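PDB 4RHZ: Cry37AA1 from Bacillus thuringiensis, which probably acts as the smaller, calcium-binding C2-fold partner of Cry23Aa1 in a binary insecticidal toxin complex. Local coordinates for residues 94-99 / 107-112; 10-15 / 39-44; 73-78 / 119-124. All coordinates share one frame; numbering follows the deposited sequence.

In the fold
Two antiparallel four-stranded sheets face each other in this C2-type sandwich, and all three interactions bridge them. Interaction 2 closes first along the chain, joining strands 4-13 and 38-43; interaction 3 then joins strands 73-81 and 115-125, and interaction 1, between strands 89-100 and 105-110, is nested inside the loop that interaction 3 closes. Their centres lie about 12 Å apart in every pairing. Interactions 1 and 3 are tied directly by the Cys74-Cys99 disulfide, while interactions 2 and 3 meet where Ile40 packs on Phe75 and Ile119. Apolar core thus passes into a polar margin at interaction 1, beside Cry23Aa1 and leading to the calcium site.

Interaction 1 of 3, residues 94-99 / 107-112; sequences PSQKVC and RLDGDE. With CA (calcium ion), chain D.
Val98 and Leu108 mark the closest backbone approach, 7.1 Å between their CA atoms, where the outermost strands of the two sheets within this chain come together; at Arg107 a parallel beta ladder continues one sheet into a strand of Cry23Aa1. Segment 94-99 enters its strand from a loop; segment 107-112 turns a corner at Asp111.

Gln96 spans the gap with an extended side chain, its CG anti to the backbone N (chi1 170°), and uses both ends of its amide on one residue. Its OE1 accepts the backbone N of Asp109 at 2.8 Å, in the carbonyl plane and on a lone pair, while NE2 donates to Asp109 OD1 at 3.1 Å. That second bond is nearly straight but comes to the anti side from 29° outside the carboxylate plane, which is turned 62° from the amide. A water lies between Gln96 OE1 and Asp109 O, 2.6 Å from each. The other carboxylate oxygen, Asp109 OD2, forms a salt bridge with Arg107 NE at 2.7 Å. Next to these polar groups, toward the interior, Val98 CG2 meets Leu108 CD2 at 3.9 Å, branched side chains suited to burial.

Further along, Glu112 OE1 binds the calcium ion with Asp89, while Asp111 holds two of its water ligands.

A glutamine suits this margin because its amide both donates and accepts: the paired bonds fix its rotation, and Arg107 probably steadies the negative charge of Asp109.

Interaction 2 of 3, residues 10-15 / 39-44; sequences INFYNE and EIWKQD
Ile10 and Trp41 stand at the closest point of the two backbones, their CA atoms 8.5 Å apart, a separation bridged by side chains from strands in opposite sheets.

Phe12 and Trp41 come from opposite directions and meet as an edge-to-face aromatic pair. The leading atom, Phe12 CZ, sits 3.6 Å above the indole plane, over the centre of the ring system, and its nearest indole atom is Trp41 CE2. The centroids of the Phe12 ring and the six-membered ring of Trp41 are 5.0 Å apart, with planes inclined at 55°, so the T is tilted rather than upright. With CG anti to the backbone N (chi1 172°) the indole of Trp41 extends across the gap, and chi2 near 90° turns its face to Phe12. The backbone N of Gln43 lies over the opposite face, toward the rim. A wide indole suits this place, offering one broad surface to the slimmer phenyl ring.

Ile10 completes the contact with the tip of its long branch. Its CD1 touches Ile40 CD1 at 3.7 Å and, equally near, Trp41 CB at 3.7 Å, while the shorter branch of Ile10, CG2, lies over one face of the Phe12 ring, toward its rim. The terminal methyls of the two isoleucines pack beside the aromatic pair. Val79 packs against both Phe12 and Trp41, and Tyr56 adds another edge-to-face partner to Trp41.

Ile40 and Trp41 both face Ile27 of the neighbouring strand, forming a classic beta bulge. Apolar residues projecting inward from opposing sheets are the hallmark of a beta-sandwich core, here that of the C2 fold, and this contact joins strand 4-13 to the edge strand 38-43.

Interaction 3 of 3, residues 73-78 / 119-124; sequences MCFYGD and IKYSLT
Aromatic and sulfur contacts dominate the meeting of Met73 and Phe75 with Ile119 and Tyr121, on strands whose axes approach to 9.6 Å and run at 146° to each other. Met73 bends over one face of the Tyr121 ring, its SD 4.6 Å from the centroid and 18° off the ring normal, a Met-aromatic contact. The chain bends at chi2 and chi3, both away from staggered values and chi3 nearly eclipsed, bringing CE to the rim of the same face, by the CD1-CE1 bond; the exact place of CE is therefore less certain. CB lies near CZ. An unbranched thioether suits this work, since it can follow the ring surface.

A CH-pi contact forms beside it: Ile119 CG2, anti to the backbone N, lies over a face of the Phe75 ring, 3.9 Å from its centroid. A beta-branched isoleucine suits the place, its short methyl lying flat on that ring.

Between the two aromatics the meeting is oblique, with ring planes at 59°. Tyr121 CD2 lies at the edge of the Phe75 ring, near its plane, 3.6 Å from Phe75 CZ. Phe8 of strand 4-13 packs on Met73, Phe75 and Tyr121.

The polar end of Tyr121 is not left bare in this core, since its hydroxyl hydrogen-bonds to Ser100 O. The hydrophobic effect and dispersion between well-packed groups therefore join the sheets here, and that bond satisfies the buried phenol oxygen.

Interaction 1 of 3, residues 94-99 / 107-112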
loop_
_atom_site.group_PDB
_atom_site.type_symbol
_atom_site.label_atom_id
_atom_site.label_comp_id
_atom_site.label_asym_id
_atom_site.label_seq_id
_atom_site.Cartn_x
_atom_site.Cartn_y
_atom_site.Cartn_z
ATOM N N PRO B 94 -0.936 -19.539 18.671
ATOM C CA PRO B 94 -0.471 -18.657 19.722
ATOM C C PRO B 94 1.042 -18.682 19.892
ATOM O O PRO B 94 1.552 -17.845 20.559
ATOM C CB PRO B 94 -1.199 -19.162 21.000
ATOM C CG PRO B 94 -1.417 -20.683 20.779
ATOM C CD PRO B 94 -1.750 -20.675 19.184
ATOM N N SER B 95 1.781 -19.563 19.258
ATOM C CA SER B 95 3.190 -19.418 19.389
ATOM C C SER B 95 3.705 -18.210 18.576
ATOM O O SER B 95 4.872 -17.822 18.696
ATOM C CB SER B 95 3.904 -20.700 18.953
ATOM O OG SER B 95 3.567 -20.926 17.586
ATOM N N GLN B 96 2.876 -17.596 17.747
ATOM C CA GLN B 96 3.425 -16.561 16.879
ATOM C C GLN B 96 3.070 -15.193 17.419
ATOM O O GLN B 96 1.884 -14.809 17.360
ATOM C CB GLN B 96 2.874 -16.702 15.429
ATOM C CG GLN B 96 3.241 -15.464 14.569
ATOM C CD GLN B 96 2.562 -15.449 13.187
ATOM O OE1 GLN B 96 1.333 -15.366 13.063
ATOM N NE2 GLN B 96 3.366 -15.534 12.162
ATOM N N LYS B 97 4.094 -14.443 17.845
ATOM C CA LYS B 97 3.974 -13.106 18.321
ATOM C C LYS B 97 4.460 -12.114 17.278
ATOM O O LYS B 97 5.579 -12.291 16.718
ATOM C CB LYS B 97 4.849 -12.912 19.591
ATOM C CG LYS B 97 4.105 -13.299 20.897
ATOM C CD LYS B 97 4.120 -14.817 21.074
ATOM C CE LYS B 97 3.548 -15.235 22.482
ATOM N NZ LYS B 97 3.198 -16.712 22.491
ATOM N N VAL B 98 3.647 -11.083 16.978
ATOM C CA VAL B 98 4.090 -10.031 15.997
ATOM C C VAL B 98 3.829 -8.692 16.603
ATOM O O VAL B 98 2.724 -8.454 17.067
ATOM C CB VAL B 98 3.357 -10.151 14.566
ATOM C CG1 VAL B 98 4.024 -9.242 13.498
ATOM C CG2 VAL B 98 3.398 -11.614 14.046
ATOM N N CYS B 99 4.829 -7.812 16.606
ATOM C CA CYS B 99 4.706 -6.500 17.220
ATOM C C CYS B 99 4.694 -5.381 16.125
ATOM O O CYS B 99 5.230 -5.566 15.060
ATOM C CB CYS B 99 5.950 -6.260 18.161
ATOM S SG CYS B 99 6.276 -7.741 19.287
ATOM N N ARG B 107 -0.108 -8.825 10.941
ATOM C CA ARG B 107 -0.801 -10.030 10.548
ATOM C C ARG B 107 -0.326 -11.253 11.376
ATOM O O ARG B 107 0.909 -11.539 11.445
ATOM C CB ARG B 107 -0.485 -10.304 9.060
ATOM C CG ARG B 107 -1.016 -11.574 8.551
ATOM C CD ARG B 107 -0.963 -11.684 7.002
ATOM N NE ARG B 107 -1.214 -13.076 6.607
ATOM C CZ ARG B 107 -1.693 -13.490 5.416
ATOM N NH1 ARG B 107 -2.057 -12.602 4.452
ATOM N NH2 ARG B 107 -1.852 -14.809 5.211
ATOM N N LEU B 108 -1.296 -11.997 11.905
ATOM C CA LEU B 108 -1.066 -13.295 12.462
ATOM C C LEU B 108 -1.487 -14.321 11.424
ATOM O O LEU B 108 -2.623 -14.215 10.944
ATOM C CB LEU B 108 -1.927 -13.456 13.733
ATOM C CG LEU B 108 -1.844 -12.321 14.756
ATOM C CD1 LEU B 108 -2.620 -12.721 16.045
ATOM C CD2 LEU B 108 -0.389 -12.055 15.070
ATOM N N ASP B 109 -0.607 -15.290 11.088
ATOM C CA ASP B 109 -0.880 -16.254 10.026
ATOM C C ASP B 109 -1.563 -17.510 10.486
ATOM O O ASP B 109 -1.293 -18.036 11.584
ATOM C CB ASP B 109 0.422 -16.648 9.216
ATOM C CG ASP B 109 1.159 -15.435 8.737
ATOM O OD1 ASP B 109 2.303 -15.128 9.242
ATOM O OD2 ASP B 109 0.538 -14.706 7.913
ATOM N N GLY B 110 -2.386 -18.058 9.594
ATOM C CA GLY B 110 -3.156 -19.285 9.915
ATOM C C GLY B 110 -2.571 -20.458 9.181
ATOM O O GLY B 110 -1.400 -20.442 8.801
ATOM N N ASP B 111 -3.379 -21.491 8.962
ATOM C CA ASP B 111 -2.856 -22.708 8.393
ATOM C C ASP B 111 -2.956 -22.694 6.880
ATOM O O ASP B 111 -2.551 -23.684 6.205
ATOM C CB ASP B 111 -3.491 -23.974 9.035
ATOM C CG ASP B 111 -5.028 -24.014 8.870
ATOM O OD1 ASP B 111 -5.602 -23.073 8.264
ATOM O OD2 ASP B 111 -5.641 -25.005 9.321
ATOM N N GLU B 112 -3.383 -21.571 6.333
ATOM C CA GLU B 112 -3.470 -21.418 4.853
ATOM C C GLU B 112 -3.276 -19.965 4.564
ATOM O O GLU B 112 -3.501 -19.132 5.487
ATOM C CB GLU B 112 -4.869 -21.782 4.284
ATOM C CG GLU B 112 -5.322 -23.183 4.567
ATOM C CD GLU B 112 -6.617 -23.563 3.746
ATOM O OE1 GLU B 112 -7.576 -24.002 4.363
ATOM O OE2 GLU B 112 -6.667 -23.426 2.503
HETATM CA CA CA D . -8.855 -24.500 6.417
HETATM O O HOH W 1 -0.019 -17.527 13.754
HETATM O O HOH W 2 -7.876 -22.443 7.350
HETATM O O HOH W 3 -7.711 -25.871 7.360
HETATM O O HOH W 4 -10.469 -22.518 5.766
#

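Interaction 2 of 3, residues 10-15 / 39-44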
loop_
_atom_site.group_PDB
_atom_site.type_symbol
_atom_site.label_atom_id
_atom_site.label_comp_id
_atom_site.label_asym_id
_atom_site.label_seq_id
_atom_site.Cartn_x
_atom_site.Cartn_y
_atom_site.Cartn_z
ATOM N N ILE B 10 -9.677 -5.300 14.558
ATOM C CA ILE B 10 -9.236 -6.572 14.222
ATOM C C ILE B 10 -10.067 -7.093 13.060
ATOM O O ILE B 10 -11.313 -6.983 13.102
ATOM C CB ILE B 10 -9.503 -7.512 15.428
ATOM C CG1 ILE B 10 -8.836 -6.956 16.727
ATOM C CG2 ILE B 10 -9.134 -8.907 15.084
ATOM C CD1 ILE B 10 -9.095 -7.811 17.950
ATOM N N ASN B 11 -9.394 -7.705 12.057
ATOM C CA ASN B 11 -10.074 -8.313 10.936
ATOM C C ASN B 11 -9.737 -9.743 10.786
ATOM O O ASN B 11 -8.557 -10.099 10.864
ATOM C CB ASN B 11 -9.693 -7.565 9.671
ATOM C CG ASN B 11 -10.530 -6.338 9.496
ATOM O OD1 ASN B 11 -11.680 -6.459 9.144
ATOM N ND2 ASN B 11 -9.998 -5.163 9.805
ATOM N N PHE B 12 -10.772 -10.565 10.557
ATOM C CA PHE B 12 -10.644 -11.990 10.440
ATOM C C PHE B 12 -10.845 -12.433 8.986
ATOM O O PHE B 12 -11.716 -11.940 8.336
ATOM C CB PHE B 12 -11.697 -12.657 11.303
ATOM C CG PHE B 12 -11.659 -12.248 12.781
ATOM C CD1 PHE B 12 -12.369 -11.124 13.232
ATOM C CD2 PHE B 12 -10.941 -13.034 13.724
ATOM C CE1 PHE B 12 -12.354 -10.772 14.596
ATOM C CE2 PHE B 12 -10.927 -12.714 15.066
ATOM C CZ PHE B 12 -11.635 -11.574 15.533
ATOM N N TYR B 13 -10.079 -13.419 8.500
ATOM C CA TYR B 13 -10.131 -13.845 7.112
ATOM C C TYR B 13 -10.063 -15.338 7.107
ATOM O O TYR B 13 -9.264 -15.893 7.877
ATOM C CB TYR B 13 -8.941 -13.288 6.339
ATOM C CG TYR B 13 -8.926 -11.816 6.274
ATOM C CD1 TYR B 13 -9.583 -11.124 5.230
ATOM C CD2 TYR B 13 -8.277 -11.087 7.249
ATOM C CE1 TYR B 13 -9.577 -9.663 5.182
ATOM C CE2 TYR B 13 -8.219 -9.708 7.199
ATOM C CZ TYR B 13 -8.892 -8.977 6.171
ATOM O OH TYR B 13 -8.817 -7.576 6.172
ATOM N N ASN B 14 -10.888 -15.988 6.265
ATOM C CA ASN B 14 -10.881 -17.465 6.066
ATOM C C ASN B 14 -11.562 -17.679 4.716
ATOM O O ASN B 14 -12.763 -17.482 4.629
ATOM C CB ASN B 14 -11.676 -18.154 7.172
ATOM C CG ASN B 14 -11.432 -19.692 7.292
ATOM O OD1 ASN B 14 -10.477 -20.301 6.777
ATOM N ND2 ASN B 14 -12.310 -20.314 8.051
ATOM N N GLU B 15 -10.801 -17.974 3.654
ATOM C CA GLU B 15 -11.362 -18.192 2.309
ATOM C C GLU B 15 -12.354 -19.364 2.322
ATOM O O GLU B 15 -11.993 -20.471 2.723
ATOM C CB GLU B 15 -10.278 -18.534 1.319
ATOM C CG GLU B 15 -10.499 -17.837 0.005
ATOM C CD GLU B 15 -9.622 -18.356 -1.126
ATOM O OE1 GLU B 15 -9.785 -19.477 -1.592
ATOM O OE2 GLU B 15 -8.790 -17.588 -1.605
ATOM N N GLU B 39 -6.319 -9.629 26.993
ATOM C CA GLU B 39 -7.192 -9.851 25.851
ATOM C C GLU B 39 -7.753 -8.600 25.238
ATOM O O GLU B 39 -8.180 -7.669 25.943
ATOM C CB GLU B 39 -8.339 -10.844 26.065
ATOM C CG GLU B 39 -8.844 -10.959 27.414
ATOM C CD GLU B 39 -7.972 -11.879 28.238
ATOM O OE1 GLU B 39 -7.232 -11.304 29.091
ATOM O OE2 GLU B 39 -8.040 -13.132 28.032
ATOM N N ILE B 40 -7.681 -8.580 23.915
ATOM C CA ILE B 40 -8.364 -7.571 23.116
ATOM C C ILE B 40 -9.557 -8.174 22.365
ATOM O O ILE B 40 -10.378 -7.453 21.815
ATOM C CB ILE B 40 -7.361 -6.796 22.182
ATOM C CG1 ILE B 40 -6.843 -7.688 21.040
ATOM C CG2 ILE B 40 -6.230 -6.228 23.055
ATOM C CD1 ILE B 40 -6.097 -6.931 19.874
ATOM N N TRP B 41 -9.670 -9.496 22.395
ATOM C CA TRP B 41 -10.792 -10.155 21.806
ATOM C C TRP B 41 -10.842 -11.571 22.310
ATOM O O TRP B 41 -9.817 -12.242 22.389
ATOM C CB TRP B 41 -10.676 -10.190 20.268
ATOM C CG TRP B 41 -11.716 -11.031 19.605
ATOM C CD1 TRP B 41 -12.965 -10.622 19.222
ATOM C CD2 TRP B 41 -11.622 -12.427 19.254
ATOM N NE1 TRP B 41 -13.668 -11.683 18.673
ATOM C CE2 TRP B 41 -12.859 -12.787 18.642
ATOM C CE3 TRP B 41 -10.608 -13.404 19.379
ATOM C CZ2 TRP B 41 -13.123 -14.088 18.174
ATOM C CZ3 TRP B 41 -10.832 -14.675 18.895
ATOM C CH2 TRP B 41 -12.115 -15.023 18.296
ATOM N N LYS B 42 -12.058 -12.051 22.554
ATOM C CA LYS B 42 -12.314 -13.389 23.106
ATOM C C LYS B 42 -13.707 -13.876 22.650
ATOM O O LYS B 42 -14.694 -13.122 22.714
ATOM C CB LYS B 42 -12.279 -13.322 24.640
ATOM C CG LYS B 42 -12.251 -14.683 25.341
ATOM C CD LYS B 42 -12.317 -14.469 26.867
ATOM C CE LYS B 42 -12.541 -15.817 27.594
ATOM N NZ LYS B 42 -11.239 -16.556 27.807
ATOM N N GLN B 43 -13.800 -15.105 22.169
ATOM C CA GLN B 43 -15.099 -15.674 21.867
ATOM C C GLN B 43 -14.954 -17.152 22.090
ATOM O O GLN B 43 -14.085 -17.790 21.468
ATOM C CB GLN B 43 -15.530 -15.382 20.406
ATOM C CG GLN B 43 -16.766 -16.205 19.902
ATOM C CD GLN B 43 -18.000 -15.943 20.761
ATOM O OE1 GLN B 43 -18.521 -14.812 20.809
ATOM N NE2 GLN B 43 -18.470 -16.984 21.462
ATOM N N ASP B 44 -15.783 -17.699 22.990
ATOM C CA ASP B 44 -15.786 -19.130 23.255
ATOM C C ASP B 44 -16.383 -19.905 22.115
ATOM O O ASP B 44 -17.242 -19.407 21.384
ATOM C CB ASP B 44 -16.520 -19.459 24.536
ATOM C CG ASP B 44 -15.849 -18.876 25.747
ATOM O OD1 ASP B 44 -16.609 -18.591 26.673
ATOM O OD2 ASP B 44 -14.600 -18.677 25.767
#

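Interaction 3 of 3, residues 73-78 / 119-124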
loop_
_atom_site.group_PDB
_atom_site.type_symbol
_atom_site.label_atom_id
_atom_site.label_comp_id
_atom_site.label_asym_id
_atom_site.label_seq_id
_atom_site.Cartn_x
_atom_site.Cartn_y
_atom_site.Cartn_z
ATOM N N MET B 73 3.708 -2.665 20.498
ATOM C CA MET B 73 2.719 -3.530 21.036
ATOM C C MET B 73 2.850 -4.821 20.321
ATOM O O MET B 73 3.133 -4.825 19.111
ATOM C CB MET B 73 1.359 -2.829 20.865
ATOM C CG MET B 73 0.209 -3.620 21.381
ATOM S SD MET B 73 -1.056 -2.716 22.364
ATOM C CE MET B 73 -0.855 -1.038 22.245
ATOM N N CYS B 74 2.688 -5.935 21.041
ATOM C CA CYS B 74 2.949 -7.220 20.491
ATOM C C CYS B 74 1.686 -8.002 20.574
ATOM O O CYS B 74 0.970 -7.853 21.544
ATOM C CB CYS B 74 4.093 -7.902 21.266
ATOM S SG CYS B 74 5.664 -7.010 21.127
ATOM N N PHE B 75 1.374 -8.849 19.581
ATOM C CA PHE B 75 0.042 -9.459 19.549
ATOM C C PHE B 75 0.193 -10.922 19.260
ATOM O O PHE B 75 1.120 -11.316 18.533
ATOM C CB PHE B 75 -0.823 -8.837 18.431
ATOM C CG PHE B 75 -1.069 -7.369 18.569
ATOM C CD1 PHE B 75 -0.237 -6.450 17.932
ATOM C CD2 PHE B 75 -2.161 -6.894 19.284
ATOM C CE1 PHE B 75 -0.449 -5.057 18.060
ATOM C CE2 PHE B 75 -2.449 -5.480 19.374
ATOM C CZ PHE B 75 -1.576 -4.560 18.807
ATOM N N TYR B 76 -0.735 -11.738 19.740
ATOM C CA TYR B 76 -0.803 -13.141 19.285
ATOM C C TYR B 76 -2.154 -13.675 19.537
ATOM O O TYR B 76 -2.903 -13.103 20.326
ATOM C CB TYR B 76 0.200 -14.014 20.039
ATOM C CG TYR B 76 -0.033 -14.184 21.564
ATOM C CD1 TYR B 76 -0.553 -15.359 22.052
ATOM C CD2 TYR B 76 0.322 -13.190 22.481
ATOM C CE1 TYR B 76 -0.716 -15.571 23.413
ATOM C CE2 TYR B 76 0.139 -13.383 23.860
ATOM C CZ TYR B 76 -0.362 -14.593 24.287
ATOM O OH TYR B 76 -0.559 -14.878 25.592
ATOM N N GLY B 77 -2.454 -14.800 18.924
ATOM C CA GLY B 77 -3.801 -15.283 18.947
ATOM C C GLY B 77 -3.827 -16.783 18.821
ATOM O O GLY B 77 -2.913 -17.397 18.214
ATOM N N ASP B 78 -4.872 -17.358 19.405
ATOM C CA ASP B 78 -5.277 -18.720 19.162
ATOM C C ASP B 78 -6.682 -18.595 18.588
ATOM O O ASP B 78 -7.658 -18.481 19.337
ATOM C CB ASP B 78 -5.391 -19.508 20.497
ATOM C CG ASP B 78 -5.658 -20.994 20.280
ATOM O OD1 ASP B 78 -6.139 -21.430 19.194
ATOM O OD2 ASP B 78 -5.253 -21.765 21.175
ATOM N N ILE B 119 -4.389 -6.813 12.848
ATOM C CA ILE B 119 -4.748 -5.978 13.956
ATOM C C ILE B 119 -4.115 -4.652 13.759
ATOM O O ILE B 119 -2.921 -4.546 13.486
ATOM C CB ILE B 119 -4.206 -6.552 15.339
ATOM C CG1 ILE B 119 -4.888 -7.845 15.719
ATOM C CG2 ILE B 119 -4.585 -5.650 16.523
ATOM C CD1 ILE B 119 -4.119 -8.971 15.442
ATOM N N LYS B 120 -4.892 -3.613 13.966
ATOM C CA LYS B 120 -4.434 -2.250 13.814
ATOM C C LYS B 120 -4.746 -1.607 15.127
ATOM O O LYS B 120 -5.724 -2.005 15.724
ATOM C CB LYS B 120 -5.370 -1.650 12.773
ATOM C CG LYS B 120 -5.407 -0.196 12.719
ATOM C CD LYS B 120 -6.609 0.278 11.879
ATOM C CE LYS B 120 -6.522 1.793 11.715
ATOM N NZ LYS B 120 -7.783 2.326 11.101
ATOM N N TYR B 121 -3.947 -0.647 15.606
ATOM C CA TYR B 121 -4.290 -0.023 16.862
ATOM C C TYR B 121 -3.898 1.412 16.835
ATOM O O TYR B 121 -2.999 1.743 16.101
ATOM C CB TYR B 121 -3.609 -0.729 18.067
ATOM C CG TYR B 121 -2.107 -0.552 18.235
ATOM C CD1 TYR B 121 -1.599 0.289 19.222
ATOM C CD2 TYR B 121 -1.199 -1.260 17.435
ATOM C CE1 TYR B 121 -0.217 0.447 19.411
ATOM C CE2 TYR B 121 0.207 -1.156 17.660
ATOM C CZ TYR B 121 0.677 -0.298 18.646
ATOM O OH TYR B 121 2.056 -0.153 18.820
ATOM N N SER B 122 -4.556 2.232 17.663
ATOM C CA SER B 122 -4.202 3.638 17.817
ATOM C C SER B 122 -4.428 4.064 19.261
ATOM O O SER B 122 -5.192 3.424 19.997
ATOM C CB SER B 122 -5.061 4.541 16.890
ATOM O OG SER B 122 -6.449 4.377 17.141
ATOM N N LEU B 123 -3.806 5.170 19.640
ATOM C CA LEU B 123 -3.814 5.679 21.043
ATOM C C LEU B 123 -4.127 7.167 21.132
ATOM O O LEU B 123 -3.595 7.941 20.314
ATOM C CB LEU B 123 -2.393 5.565 21.621
ATOM C CG LEU B 123 -1.795 4.188 21.364
ATOM C CD1 LEU B 123 -0.299 4.206 21.537
ATOM C CD2 LEU B 123 -2.483 3.207 22.309
ATOM N N THR B 124 -4.907 7.535 22.159
ATOM C CA THR B 124 -5.141 8.931 22.564
ATOM C C THR B 124 -5.123 8.983 24.079
ATOM O O THR B 124 -5.611 8.061 24.712
ATOM C CB THR B 124 -6.539 9.502 22.125
ATOM O OG1 THR B 124 -7.607 8.603 22.498
ATOM C CG2 THR B 124 -6.559 9.778 20.636
#